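Local coordinates for major capsid protein (PDB 1NO7) that builds the icosahedral capsid shell of herpes simplex virus 1 as its major protein, the fragment here being the protease-resistant upper domain, at residues Ala96-Val101 / Thr124-Asn129; Tyr178-Ala183 / Ala212-Asp217; Ser222-Tyr227 / Glu235-Tyr240; Tyr362-Val367 / Ala512-Ala517. One frame throughout, in Å; residues are numbered along the deposited sequence.

From the N terminus the four contacts follow one another in series, each closed before the next opens. Contact 1 pairs strand 98-100 with the end of strand 122-124, closing a loop of 22 residues. Contact 2 closes 28 mostly helical residues by bringing helix 176-183 against the turn ahead of helix 218-226, and contact 3 then packs that helix against the start of helix 234-256 across a short connection. Contact 4 spans much more chain, 144 residues, and joins helix 353-371 to the loop before helix 517-521. Contact 2 touches contacts 3 and 4 through Tyr240 and Tyr362, whereas contact 1 stands apart, its centre about 36 Å from that of contact 2.

Contact 1: Ala96-Val101 / Thr124-Asn129; sequences AFDFFV and TWRVVN
Asp98 and Thr124 face each other as an antiparallel hydrogen-bonded pair: Asp98 N gives to Thr124 O at 2.6 Å, and Thr124 N returns the bond to Asp98 O at 2.7 Å. On the face they share, Thr124 CG2 packs on Asp98 CB at 3.3 Å and meets the edge of the Phe100 ring at CE2 (3.5 Å); a beta-branched threonine fits here, giving a methyl to this ring while OG1 bonds to Arg553. Beyond the bridge, Arg126 reaches back to Asp98 side-on, NE to OD2 at 3.2 Å and NH2 to OD1 at 3.1 Å. The guanidinium stands almost perpendicular to the carboxylate (88°), and both oxygens are met from above the carboxylate plane. The Arg126 chain is extended from CG to NE, which gives it the length to return to the strand. NH1 bonds to Pro95 O, helping to fix the group, and NH2 makes a salt bridge to Glu92; the two acids probably balance the charge. Trp125 turns an indole edge to the face of Phe97, the centroids of its five-membered ring and the Phe97 ring 5.2 Å apart, planes at 54°. This edge-to-face pair and the salt bridge flank the end of a two-stranded antiparallel ribbon.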
loop_
_atom_site.group_PDB
_atom_site.type_symbol
_atom_site.label_atom_id
_atom_site.label_comp_id
_atom_site.label_asym_id
_atom_site.label_seq_id
_atom_site.Cartn_x
_atom_site.Cartn_y
_atom_site.Cartn_z
ATOM N N ALA A 96 -22.018 -2.787 -17.303
ATOM C CA ALA A 96 -22.001 -2.377 -15.912
ATOM C C ALA A 96 -21.896 -3.539 -14.926
ATOM O O ALA A 96 -21.998 -3.326 -13.719
ATOM C CB ALA A 96 -23.232 -1.551 -15.600
ATOM N N PHE A 97 -21.699 -4.766 -15.396
ATOM C CA PHE A 97 -21.602 -5.866 -14.442
ATOM C C PHE A 97 -20.594 -6.936 -14.784
ATOM O O PHE A 97 -20.038 -6.961 -15.879
ATOM C CB PHE A 97 -22.959 -6.538 -14.257
ATOM C CG PHE A 97 -23.975 -5.670 -13.587
ATOM C CD1 PHE A 97 -24.485 -4.548 -14.234
ATOM C CD2 PHE A 97 -24.391 -5.949 -12.294
ATOM C CE1 PHE A 97 -25.401 -3.699 -13.595
ATOM C CE2 PHE A 97 -25.318 -5.105 -11.630
ATOM C CZ PHE A 97 -25.821 -3.977 -12.284
ATOM N N ASP A 98 -20.364 -7.821 -13.821
ATOM C CA ASP A 98 -19.455 -8.944 -14.001
ATOM C C ASP A 98 -20.254 -10.189 -13.615
ATOM O O ASP A 98 -20.769 -10.290 -12.491
ATOM C CB ASP A 98 -18.220 -8.804 -13.101
ATOM C CG ASP A 98 -16.976 -8.368 -13.869
ATOM O OD1 ASP A 98 -16.695 -8.967 -14.932
ATOM O OD2 ASP A 98 -16.270 -7.441 -13.406
ATOM N N PHE A 99 -20.382 -11.120 -14.558
ATOM C CA PHE A 99 -21.131 -12.355 -14.315
ATOM C C PHE A 99 -20.147 -13.495 -14.232
ATOM O O PHE A 99 -19.352 -13.705 -15.152
ATOM C CB PHE A 99 -22.132 -12.608 -15.452
ATOM C CG PHE A 99 -23.067 -11.453 -15.686
ATOM C CD1 PHE A 99 -22.631 -10.317 -16.385
ATOM C CD2 PHE A 99 -24.340 -11.451 -15.111
ATOM C CE1 PHE A 99 -23.451 -9.190 -16.494
ATOM C CE2 PHE A 99 -25.168 -10.338 -15.211
ATOM C CZ PHE A 99 -24.729 -9.201 -15.901
ATOM N N PHE A 100 -20.201 -14.238 -13.133
ATOM C CA PHE A 100 -19.271 -15.338 -12.943
ATOM C C PHE A 100 -19.926 -16.504 -12.226
ATOM O O PHE A 100 -21.001 -16.366 -11.620
ATOM C CB PHE A 100 -18.077 -14.844 -12.127
ATOM C CG PHE A 100 -18.471 -14.196 -10.823
ATOM C CD1 PHE A 100 -18.839 -14.974 -9.724
ATOM C CD2 PHE A 100 -18.559 -12.805 -10.718
ATOM C CE1 PHE A 100 -19.299 -14.373 -8.541
ATOM C CE2 PHE A 100 -19.020 -12.189 -9.539
ATOM C CZ PHE A 100 -19.391 -12.971 -8.453
ATOM N N VAL A 101 -19.257 -17.650 -12.297
ATOM C CA VAL A 101 -19.730 -18.872 -11.661
ATOM C C VAL A 101 -19.660 -18.694 -10.146
ATOM O O VAL A 101 -18.626 -18.965 -9.521
ATOM C CB VAL A 101 -18.846 -20.078 -12.053
ATOM C CG1 VAL A 101 -19.531 -21.376 -11.654
ATOM C CG2 VAL A 101 -18.542 -20.047 -13.542
ATOM N N THR A 124 -21.662 -9.317 -10.188
ATOM C CA THR A 124 -21.221 -8.213 -9.355
ATOM C C THR A 124 -21.154 -6.939 -10.191
ATOM O O THR A 124 -20.897 -6.988 -11.396
ATOM C CB THR A 124 -19.839 -8.510 -8.768
ATOM O OG1 THR A 124 -19.402 -7.397 -7.992
ATOM C CG2 THR A 124 -18.833 -8.733 -9.879
ATOM N N TRP A 125 -21.375 -5.801 -9.540
ATOM C CA TRP A 125 -21.373 -4.513 -10.224
ATOM C C TRP A 125 -20.011 -3.860 -10.478
ATOM O O TRP A 125 -19.501 -3.176 -9.592
ATOM C CB TRP A 125 -22.241 -3.515 -9.442
ATOM C CG TRP A 125 -22.222 -2.173 -10.071
ATOM C CD1 TRP A 125 -22.451 -1.905 -11.382
ATOM C CD2 TRP A 125 -21.921 -0.916 -9.451
ATOM N NE1 TRP A 125 -22.309 -0.559 -11.631
ATOM C CE2 TRP A 125 -21.983 0.075 -10.463
ATOM C CE3 TRP A 125 -21.602 -0.526 -8.147
ATOM C CZ2 TRP A 125 -21.736 1.437 -10.210
ATOM C CZ3 TRP A 125 -21.356 0.835 -7.893
ATOM C CH2 TRP A 125 -21.424 1.795 -8.927
ATOM N N ARG A 126 -19.418 -4.043 -11.659
ATOM C CA ARG A 126 -18.132 -3.382 -11.955
ATOM C C ARG A 126 -18.345 -1.959 -11.486
ATOM O O ARG A 126 -19.289 -1.301 -11.922
ATOM C CB ARG A 126 -17.866 -3.370 -13.449
ATOM C CG ARG A 126 -17.560 -4.723 -14.011
ATOM C CD ARG A 126 -17.705 -4.739 -15.509
ATOM N NE ARG A 126 -17.330 -6.038 -16.051
ATOM C CZ ARG A 126 -17.620 -6.446 -17.281
ATOM N NH1 ARG A 126 -18.300 -5.653 -18.102
ATOM N NH2 ARG A 126 -17.229 -7.647 -17.691
ATOM N N VAL A 127 -17.478 -1.464 -10.616
ATOM C CA VAL A 127 -17.720 -0.129 -10.080
ATOM C C VAL A 127 -17.136 1.006 -10.892
ATOM O O VAL A 127 -17.859 1.914 -11.323
ATOM C CB VAL A 127 -17.195 0.002 -8.640
ATOM C CG1 VAL A 127 -17.393 1.425 -8.149
ATOM C CG2 VAL A 127 -17.917 -0.966 -7.737
ATOM N N VAL A 128 -15.825 1.006 -11.059
ATOM C CA VAL A 128 -15.236 2.074 -11.840
ATOM C C VAL A 128 -15.328 1.629 -13.270
ATOM O O VAL A 128 -15.437 0.431 -13.540
ATOM C CB VAL A 128 -13.759 2.278 -11.519
ATOM C CG1 VAL A 128 -13.608 3.215 -10.333
ATOM C CG2 VAL A 128 -13.114 0.912 -11.244
ATOM N N ASN A 129 -15.271 2.590 -14.181
ATOM C CA ASN A 129 -15.324 2.269 -15.588
ATOM C C ASN A 129 -14.048 1.496 -15.905
ATOM O O ASN A 129 -13.994 0.715 -16.849
ATOM C CB ASN A 129 -15.376 3.547 -16.414
ATOM C CG ASN A 129 -14.034 4.216 -16.514
ATOM O OD1 ASN A 129 -13.099 3.691 -17.146
ATOM N ND2 ASN A 129 -13.915 5.382 -15.880
#

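Contact 2: Tyr178-Ala183 / Ala212-Asp217; sequences YLLQAA and AAFVND
A type I beta turn, Phe214 to Asp217, leads into helix 218-226 with Asp217 as its N-cap, and Gln181 of helix 176-183 reads the side chains of this turn. Gln181 is well chosen for a buried place facing both a donor and an acceptor, since its amide can serve each at once. Its OE1 accepts from Asn216 ND2 at 3.2 Å, a bond nearly straight at the hydrogen (N-H...O 164°) that lies in the plane of both amides, although these are turned 71° against each other. The nitrogen of the same amide, Gln181 NE2, gives to the anti lone pair of Asp217 OD2, also at 3.2 Å. CG of Gln181 lies anti to the backbone N (chi1 162°) and the chain runs on extended, carrying the amide across to the turn. The partners are held in place from outside: Asn216 ND2 also bonds to Leu488 O, while Asp217 has Trp287 NE1 on OD2 and Leu220 N on OD1, the last being the helix cap. Next to these polar groups the edge of the Phe214 ring meets the helix, CE2 lying 4.3 Å from Leu180 CB and CD2 the same distance from Gln181 CB. Helix 195-208 lines this apolar side, Leu180 and Phe214 both touching it, and helix 382-389 packs against Leu179 and Ala183 of helix 176-183.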
loop_
_atom_site.group_PDB
_atom_site.type_symbol
_atom_site.label_atom_id
_atom_site.label_comp_id
_atom_site.label_asym_id
_atom_site.label_seq_id
_atom_site.Cartn_x
_atom_site.Cartn_y
_atom_site.Cartn_z
ATOM N N TYR A 178 13.738 0.088 4.841
ATOM C CA TYR A 178 12.471 -0.565 5.185
ATOM C C TYR A 178 12.342 -0.629 6.706
ATOM O O TYR A 178 11.341 -0.150 7.272
ATOM C CB TYR A 178 12.380 -1.997 4.631
ATOM C CG TYR A 178 12.266 -2.102 3.119
ATOM C CD1 TYR A 178 13.400 -2.258 2.327
ATOM C CD2 TYR A 178 11.021 -2.048 2.479
ATOM C CE1 TYR A 178 13.301 -2.359 0.927
ATOM C CE2 TYR A 178 10.911 -2.149 1.076
ATOM C CZ TYR A 178 12.058 -2.305 0.308
ATOM O OH TYR A 178 11.984 -2.401 -1.074
ATOM N N LEU A 179 13.351 -1.206 7.373
ATOM C CA LEU A 179 13.298 -1.309 8.836
ATOM C C LEU A 179 13.078 0.086 9.422
ATOM O O LEU A 179 12.265 0.252 10.346
ATOM C CB LEU A 179 14.580 -1.928 9.410
ATOM C CG LEU A 179 15.040 -3.251 8.799
ATOM C CD1 LEU A 179 15.601 -2.943 7.399
ATOM C CD2 LEU A 179 16.109 -3.927 9.676
ATOM N N LEU A 180 13.793 1.081 8.886
ATOM C CA LEU A 180 13.629 2.448 9.366
ATOM C C LEU A 180 12.165 2.846 9.207
ATOM O O LEU A 180 11.515 3.258 10.183
ATOM C CB LEU A 180 14.502 3.421 8.573
ATOM C CG LEU A 180 15.914 3.619 9.121
ATOM C CD1 LEU A 180 16.598 4.840 8.422
ATOM C CD2 LEU A 180 15.802 3.824 10.644
ATOM N N GLN A 181 11.658 2.717 7.972
ATOM C CA GLN A 181 10.266 3.033 7.645
ATOM C C GLN A 181 9.349 2.265 8.596
ATOM O O GLN A 181 8.382 2.810 9.134
ATOM C CB GLN A 181 9.962 2.636 6.197
ATOM C CG GLN A 181 8.470 2.509 5.899
ATOM C CD GLN A 181 8.189 1.787 4.585
ATOM O OE1 GLN A 181 8.768 0.728 4.304
ATOM N NE2 GLN A 181 7.282 2.344 3.781
ATOM N N ALA A 182 9.665 0.994 8.803
ATOM C CA ALA A 182 8.880 0.171 9.709
ATOM C C ALA A 182 8.841 0.843 11.087
ATOM O O ALA A 182 7.758 1.040 11.655
ATOM C CB ALA A 182 9.496 -1.228 9.812
ATOM N N ALA A 183 10.025 1.195 11.609
ATOM C CA ALA A 183 10.163 1.858 12.913
ATOM C C ALA A 183 9.443 3.207 12.904
ATOM O O ALA A 183 8.742 3.556 13.857
ATOM C CB ALA A 183 11.635 2.062 13.236
ATOM N N ALA A 212 15.007 8.670 -5.169
ATOM C CA ALA A 212 14.247 9.095 -4.003
ATOM C C ALA A 212 14.337 8.002 -2.950
ATOM O O ALA A 212 14.054 6.835 -3.223
ATOM C CB ALA A 212 12.817 9.332 -4.385
ATOM N N ALA A 213 14.749 8.399 -1.752
ATOM C CA ALA A 213 14.915 7.484 -0.634
ATOM C C ALA A 213 13.687 6.673 -0.210
ATOM O O ALA A 213 13.710 5.452 -0.336
ATOM C CB ALA A 213 15.468 8.238 0.559
ATOM N N PHE A 214 12.614 7.302 0.269
ATOM C CA PHE A 214 11.486 6.479 0.725
ATOM C C PHE A 214 10.163 6.497 -0.066
ATOM O O PHE A 214 9.081 6.377 0.538
ATOM C CB PHE A 214 11.168 6.800 2.177
ATOM C CG PHE A 214 12.329 6.616 3.104
ATOM C CD1 PHE A 214 13.450 7.445 3.012
ATOM C CD2 PHE A 214 12.301 5.620 4.087
ATOM C CE1 PHE A 214 14.521 7.295 3.876
ATOM C CE2 PHE A 214 13.373 5.453 4.968
ATOM C CZ PHE A 214 14.486 6.291 4.864
ATOM N N VAL A 215 10.234 6.613 -1.396
ATOM C CA VAL A 215 9.031 6.649 -2.249
ATOM C C VAL A 215 7.994 5.532 -2.023
ATOM O O VAL A 215 6.850 5.640 -2.482
ATOM C CB VAL A 215 9.419 6.574 -3.699
ATOM C CG1 VAL A 215 10.309 7.731 -4.050
ATOM C CG2 VAL A 215 10.135 5.248 -3.949
ATOM N N ASN A 216 8.384 4.456 -1.341
ATOM C CA ASN A 216 7.455 3.355 -1.101
ATOM C C ASN A 216 6.465 3.637 0.052
ATOM O O ASN A 216 5.680 2.759 0.449
ATOM C CB ASN A 216 8.238 2.048 -0.847
ATOM C CG ASN A 216 8.575 1.830 0.623
ATOM O OD1 ASN A 216 9.387 2.558 1.214
ATOM N ND2 ASN A 216 7.941 0.822 1.224
ATOM N N ASP A 217 6.494 4.861 0.576
ATOM C CA ASP A 217 5.602 5.249 1.674
ATOM C C ASP A 217 5.201 6.725 1.552
ATOM O O ASP A 217 6.047 7.627 1.691
ATOM C CB ASP A 217 6.289 5.030 3.023
ATOM C CG ASP A 217 5.377 5.340 4.203
ATOM O OD1 ASP A 217 4.767 6.441 4.219
ATOM O OD2 ASP A 217 5.278 4.485 5.120
#

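Contact 3: Ser222-Tyr227 / Glu235-Tyr240; sequences SYVVTY and ECMAVY
Val224 lays a methyl over one face of the Tyr240 ring, offset toward its rim. CG1 lies 3.5 Å from the ring centroid and 24° off the normal, a CH-pi contact that suits a short branched side chain set against a flat one. With CG1 anti to the backbone N, this methyl is put over the face and CG2 is left toward the CE2 side. Next along the helix, Val225 turns its CG2 to the base of the same residue, 4.0 Å from Tyr240 CB. Met237, one turn before Tyr240, has a flexible chain that bends at chi2 (65°) and carries the thioether to the end of helix 218-226, with SD 4.4 Å from Val224 CG1. The side chains that meet are thus apolar apart from the far end of the ring, where Tyr240 OH bonds to Phe214 N. The axes of 222-226 and 235-240 approach to 9.5 Å and their directions differ by 129°, the chain doubling back obliquely. Helix 195-208 backs this corner, with Ile202 against Val224 and Trp206 against Cys236 and Val239; helix 188-193 adds Phe191 beside Val224, and helix 158-169 packs on Val239.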
loop_
_atom_site.group_PDB
_atom_site.type_symbol
_atom_site.label_atom_id
_atom_site.label_comp_id
_atom_site.label_asym_id
_atom_site.label_seq_id
_atom_site.Cartn_x
_atom_site.Cartn_y
_atom_site.Cartn_z
ATOM N N SER A 222 5.490 12.479 2.263
ATOM C CA SER A 222 4.720 13.654 2.652
ATOM C C SER A 222 5.629 14.573 3.479
ATOM O O SER A 222 5.872 15.726 3.097
ATOM C CB SER A 222 3.491 13.236 3.461
ATOM O OG SER A 222 2.566 14.305 3.541
ATOM N N TYR A 223 6.139 14.040 4.594
ATOM C CA TYR A 223 7.059 14.745 5.502
ATOM C C TYR A 223 8.289 15.326 4.773
ATOM O O TYR A 223 8.512 16.542 4.770
ATOM C CB TYR A 223 7.520 13.765 6.565
ATOM C CG TYR A 223 6.365 13.089 7.261
ATOM C CD1 TYR A 223 6.507 11.815 7.812
ATOM C CD2 TYR A 223 5.154 13.750 7.437
ATOM C CE1 TYR A 223 5.468 11.214 8.536
ATOM C CE2 TYR A 223 4.111 13.167 8.160
ATOM C CZ TYR A 223 4.276 11.903 8.713
ATOM O OH TYR A 223 3.282 11.359 9.506
ATOM N N VAL A 224 9.092 14.453 4.176
ATOM C CA VAL A 224 10.262 14.877 3.413
ATOM C C VAL A 224 9.982 16.137 2.569
ATOM O O VAL A 224 10.901 16.830 2.105
ATOM C CB VAL A 224 10.705 13.742 2.469
ATOM C CG1 VAL A 224 11.860 14.200 1.561
ATOM C CG2 VAL A 224 11.106 12.532 3.307
ATOM N N VAL A 225 8.709 16.418 2.337
ATOM C CA VAL A 225 8.348 17.600 1.583
ATOM C C VAL A 225 8.031 18.684 2.606
ATOM O O VAL A 225 8.513 19.812 2.500
ATOM C CB VAL A 225 7.122 17.325 0.678
ATOM C CG1 VAL A 225 6.441 18.634 0.294
ATOM C CG2 VAL A 225 7.570 16.577 -0.582
ATOM N N THR A 226 7.232 18.326 3.608
ATOM C CA THR A 226 6.849 19.263 4.659
ATOM C C THR A 226 8.078 19.887 5.309
ATOM O O THR A 226 8.322 21.085 5.172
ATOM C CB THR A 226 6.041 18.567 5.769
ATOM O OG1 THR A 226 4.849 17.998 5.215
ATOM C CG2 THR A 226 5.659 19.564 6.849
ATOM N N TYR A 227 8.941 19.097 5.665
ATOM C CA TYR A 227 10.114 19.516 6.458
ATOM C C TYR A 227 11.633 19.560 6.515
ATOM O O TYR A 227 12.183 20.215 7.423
ATOM C CB TYR A 227 10.132 18.977 7.902
ATOM C CG TYR A 227 9.079 18.386 8.728
ATOM C CD1 TYR A 227 8.707 17.124 9.203
ATOM C CD2 TYR A 227 8.255 19.476 9.037
ATOM C CE1 TYR A 227 7.537 16.946 9.957
ATOM C CE2 TYR A 227 7.085 19.315 9.792
ATOM C CZ TYR A 227 6.730 18.048 10.241
ATOM O OH TYR A 227 5.543 17.879 10.916
ATOM N N GLU A 235 18.610 19.548 -6.366
ATOM C CA GLU A 235 18.174 18.598 -7.385
ATOM C C GLU A 235 17.379 17.446 -6.779
ATOM O O GLU A 235 16.472 16.890 -7.408
ATOM C CB GLU A 235 19.390 18.048 -8.135
ATOM C CG GLU A 235 20.294 19.124 -8.717
ATOM C CD GLU A 235 21.488 18.550 -9.458
ATOM O OE1 GLU A 235 22.203 17.710 -8.870
ATOM O OE2 GLU A 235 21.720 18.940 -10.624
ATOM N N CYS A 236 17.716 17.103 -5.545
ATOM C CA CYS A 236 17.049 16.012 -4.866
ATOM C C CYS A 236 15.722 16.382 -4.199
ATOM O O CYS A 236 14.731 15.659 -4.366
ATOM C CB CYS A 236 17.991 15.395 -3.828
ATOM S SG CYS A 236 17.139 14.373 -2.608
ATOM N N MET A 237 15.675 17.472 -3.431
ATOM C CA MET A 237 14.405 17.807 -2.783
ATOM C C MET A 237 13.384 17.948 -3.872
ATOM O O MET A 237 12.222 17.593 -3.681
ATOM C CB MET A 237 14.448 19.115 -2.000
ATOM C CG MET A 237 13.085 19.443 -1.356
ATOM S SD MET A 237 12.539 18.248 -0.062
ATOM C CE MET A 237 11.403 19.289 0.916
ATOM N N ALA A 238 13.839 18.473 -5.013
ATOM C CA ALA A 238 12.994 18.669 -6.192
ATOM C C ALA A 238 12.074 17.459 -6.325
ATOM O O ALA A 238 10.850 17.565 -6.178
ATOM C CB ALA A 238 13.864 18.804 -7.448
ATOM N N VAL A 239 12.688 16.307 -6.588
ATOM C CA VAL A 239 11.959 15.060 -6.730
ATOM C C VAL A 239 10.827 14.929 -5.723
ATOM O O VAL A 239 9.649 14.962 -6.086
ATOM C CB VAL A 239 12.893 13.858 -6.569
ATOM C CG1 VAL A 239 12.080 12.583 -6.427
ATOM C CG2 VAL A 239 13.835 13.768 -7.780
ATOM N N TYR A 240 11.172 14.764 -4.454
ATOM C CA TYR A 240 10.144 14.622 -3.422
ATOM C C TYR A 240 8.965 15.600 -3.541
ATOM O O TYR A 240 7.809 15.225 -3.283
ATOM C CB TYR A 240 10.775 14.757 -2.036
ATOM C CG TYR A 240 11.499 13.514 -1.636
ATOM C CD1 TYR A 240 12.842 13.303 -1.988
ATOM C CD2 TYR A 240 10.817 12.507 -0.970
ATOM C CE1 TYR A 240 13.477 12.101 -1.682
ATOM C CE2 TYR A 240 11.429 11.321 -0.664
ATOM C CZ TYR A 240 12.752 11.109 -1.019
ATOM O OH TYR A 240 13.292 9.875 -0.728
#

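Contact 4: Tyr362-Val367 / Ala512-Ala517; sequences YYYVMV and ALFAGA
Residues 362-367 of helix 353-371 contain a wider pi-type turn, in which Val367 N bonds to Tyr362 O at 2.7 Å, and they face an irregular segment, 512-517, that has Gly516 as the N-cap of the following helix. The backbones stay well apart, 7.8 Å between the CA atoms of Tyr364 and Leu513, so the gap is crossed mainly by side chains of the loop. Phe514 does most of this. Its ring points at the helix with its edge toward Tyr363 O, which lies in the ring plane. The Tyr364 side chain crosses that of Phe514 at about a right angle, with Tyr364 CD2 4.0 Å from Phe514 CZ. One turn on, Val367 CG1 approaches Phe514 CE2 at 4.2 Å, while Tyr363 CB lies 4.5 Å from Phe514 CZ. Leu513 fills in beside them: its CD1 meets the edge of the Tyr364 ring at CD2, 4.2 Å away, and its CB covers one face of the Phe514 ring. A large flat ring suits this site because it can span the gap and be wedged among aliphatic and aromatic neighbours, all of them buried. Elsewhere on helix 353-371, Tyr362 and Met366 pack on helix 234-256 and Val365 on helix 567-577, while Pro284 touches Tyr363 and Tyr364; the loop 512-517 is tied at Gly516 to Cys375, just before strand 376-380.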
loop_
_atom_site.group_PDB
_atom_site.type_symbol
_atom_site.label_atom_id
_atom_site.label_comp_id
_atom_site.label_asym_id
_atom_site.label_seq_id
_atom_site.Cartn_x
_atom_site.Cartn_y
_atom_site.Cartn_z
ATOM N N TYR A 362 -1.926 7.846 -4.288
ATOM C CA TYR A 362 -0.545 7.404 -4.391
ATOM C C TYR A 362 -0.430 5.889 -4.568
ATOM O O TYR A 362 0.200 5.411 -5.521
ATOM C CB TYR A 362 0.218 7.819 -3.129
ATOM C CG TYR A 362 1.710 7.718 -3.290
ATOM C CD1 TYR A 362 2.419 8.709 -3.976
ATOM C CD2 TYR A 362 2.409 6.600 -2.831
ATOM C CE1 TYR A 362 3.796 8.586 -4.208
ATOM C CE2 TYR A 362 3.781 6.465 -3.061
ATOM C CZ TYR A 362 4.464 7.461 -3.753
ATOM O OH TYR A 362 5.805 7.324 -4.017
ATOM N N TYR A 363 -1.046 5.146 -3.647
ATOM C CA TYR A 363 -0.997 3.681 -3.647
ATOM C C TYR A 363 -1.705 2.960 -4.793
ATOM O O TYR A 363 -1.217 1.919 -5.278
ATOM C CB TYR A 363 -1.525 3.149 -2.312
ATOM C CG TYR A 363 -0.548 3.383 -1.207
ATOM C CD1 TYR A 363 -0.188 4.676 -0.836
ATOM C CD2 TYR A 363 0.101 2.319 -0.595
ATOM C CE1 TYR A 363 0.807 4.906 0.113
ATOM C CE2 TYR A 363 1.098 2.533 0.356
ATOM C CZ TYR A 363 1.452 3.827 0.706
ATOM O OH TYR A 363 2.463 4.036 1.628
ATOM N N TYR A 364 -2.844 3.512 -5.219
ATOM C CA TYR A 364 -3.628 2.925 -6.300
ATOM C C TYR A 364 -3.284 3.477 -7.678
ATOM O O TYR A 364 -3.630 2.877 -8.686
ATOM C CB TYR A 364 -5.120 3.103 -6.024
ATOM C CG TYR A 364 -5.631 2.209 -4.905
ATOM C CD1 TYR A 364 -6.390 2.744 -3.852
ATOM C CD2 TYR A 364 -5.381 0.826 -4.909
ATOM C CE1 TYR A 364 -6.893 1.926 -2.820
ATOM C CE2 TYR A 364 -5.879 -0.010 -3.888
ATOM C CZ TYR A 364 -6.634 0.551 -2.839
ATOM O OH TYR A 364 -7.108 -0.237 -1.787
ATOM N N VAL A 365 -2.598 4.608 -7.745
ATOM C CA VAL A 365 -2.246 5.131 -9.056
ATOM C C VAL A 365 -0.740 5.282 -9.228
ATOM O O VAL A 365 -0.113 4.595 -10.053
ATOM C CB VAL A 365 -2.871 6.491 -9.295
ATOM C CG1 VAL A 365 -2.552 6.962 -10.704
ATOM C CG2 VAL A 365 -4.362 6.412 -9.079
ATOM N N MET A 366 -0.181 6.202 -8.444
ATOM C CA MET A 366 1.245 6.503 -8.450
ATOM C C MET A 366 2.115 5.238 -8.357
ATOM O O MET A 366 2.997 5.024 -9.201
ATOM C CB MET A 366 1.553 7.453 -7.291
ATOM C CG MET A 366 0.843 8.806 -7.384
ATOM S SD MET A 366 1.773 10.054 -8.402
ATOM C CE MET A 366 2.632 8.981 -9.612
ATOM N N VAL A 367 1.871 4.408 -7.344
ATOM C CA VAL A 367 2.640 3.175 -7.174
ATOM C C VAL A 367 2.611 2.303 -8.445
ATOM O O VAL A 367 3.661 2.018 -9.054
ATOM C CB VAL A 367 2.094 2.321 -6.006
ATOM C CG1 VAL A 367 2.823 0.983 -5.960
ATOM C CG2 VAL A 367 2.245 3.063 -4.698
ATOM N N ALA A 512 -4.652 -7.605 -5.943
ATOM C CA ALA A 512 -4.014 -8.026 -7.190
ATOM C C ALA A 512 -2.969 -7.014 -7.641
ATOM O O ALA A 512 -1.908 -7.392 -8.142
ATOM C CB ALA A 512 -5.073 -8.206 -8.275
ATOM N N LEU A 513 -3.264 -5.730 -7.445
ATOM C CA LEU A 513 -2.355 -4.658 -7.858
ATOM C C LEU A 513 -0.947 -4.743 -7.254
ATOM O O LEU A 513 0.044 -4.319 -7.871
ATOM C CB LEU A 513 -2.988 -3.296 -7.536
ATOM C CG LEU A 513 -3.408 -2.506 -8.780
ATOM C CD1 LEU A 513 -4.288 -1.353 -8.363
ATOM C CD2 LEU A 513 -2.169 -2.006 -9.515
ATOM N N PHE A 514 -0.865 -5.301 -6.051
ATOM C CA PHE A 514 0.406 -5.449 -5.362
ATOM C C PHE A 514 0.608 -6.910 -4.962
ATOM O O PHE A 514 0.156 -7.337 -3.889
ATOM C CB PHE A 514 0.406 -4.605 -4.098
ATOM C CG PHE A 514 -0.414 -3.346 -4.193
ATOM C CD1 PHE A 514 -1.504 -3.156 -3.339
ATOM C CD2 PHE A 514 -0.034 -2.307 -5.047
ATOM C CE1 PHE A 514 -2.200 -1.934 -3.322
ATOM C CE2 PHE A 514 -0.726 -1.076 -5.038
ATOM C CZ PHE A 514 -1.808 -0.890 -4.171
ATOM N N ALA A 515 1.271 -7.694 -5.805
ATOM C CA ALA A 515 1.482 -9.093 -5.452
ATOM C C ALA A 515 2.564 -9.762 -6.286
ATOM O O ALA A 515 2.471 -10.972 -6.571
ATOM C CB ALA A 515 0.171 -9.872 -5.580
ATOM N N GLY A 516 3.581 -8.980 -6.660
ATOM C CA GLY A 516 4.691 -9.494 -7.450
ATOM C C GLY A 516 4.963 -10.966 -7.191
ATOM O O GLY A 516 5.092 -11.396 -6.040
ATOM N N ALA A 517 5.028 -11.751 -8.259
ATOM C CA ALA A 517 5.281 -13.178 -8.125
ATOM C C ALA A 517 6.511 -13.360 -7.250
ATOM O O ALA A 517 6.435 -13.958 -6.171
ATOM C CB ALA A 517 5.516 -13.803 -9.496
#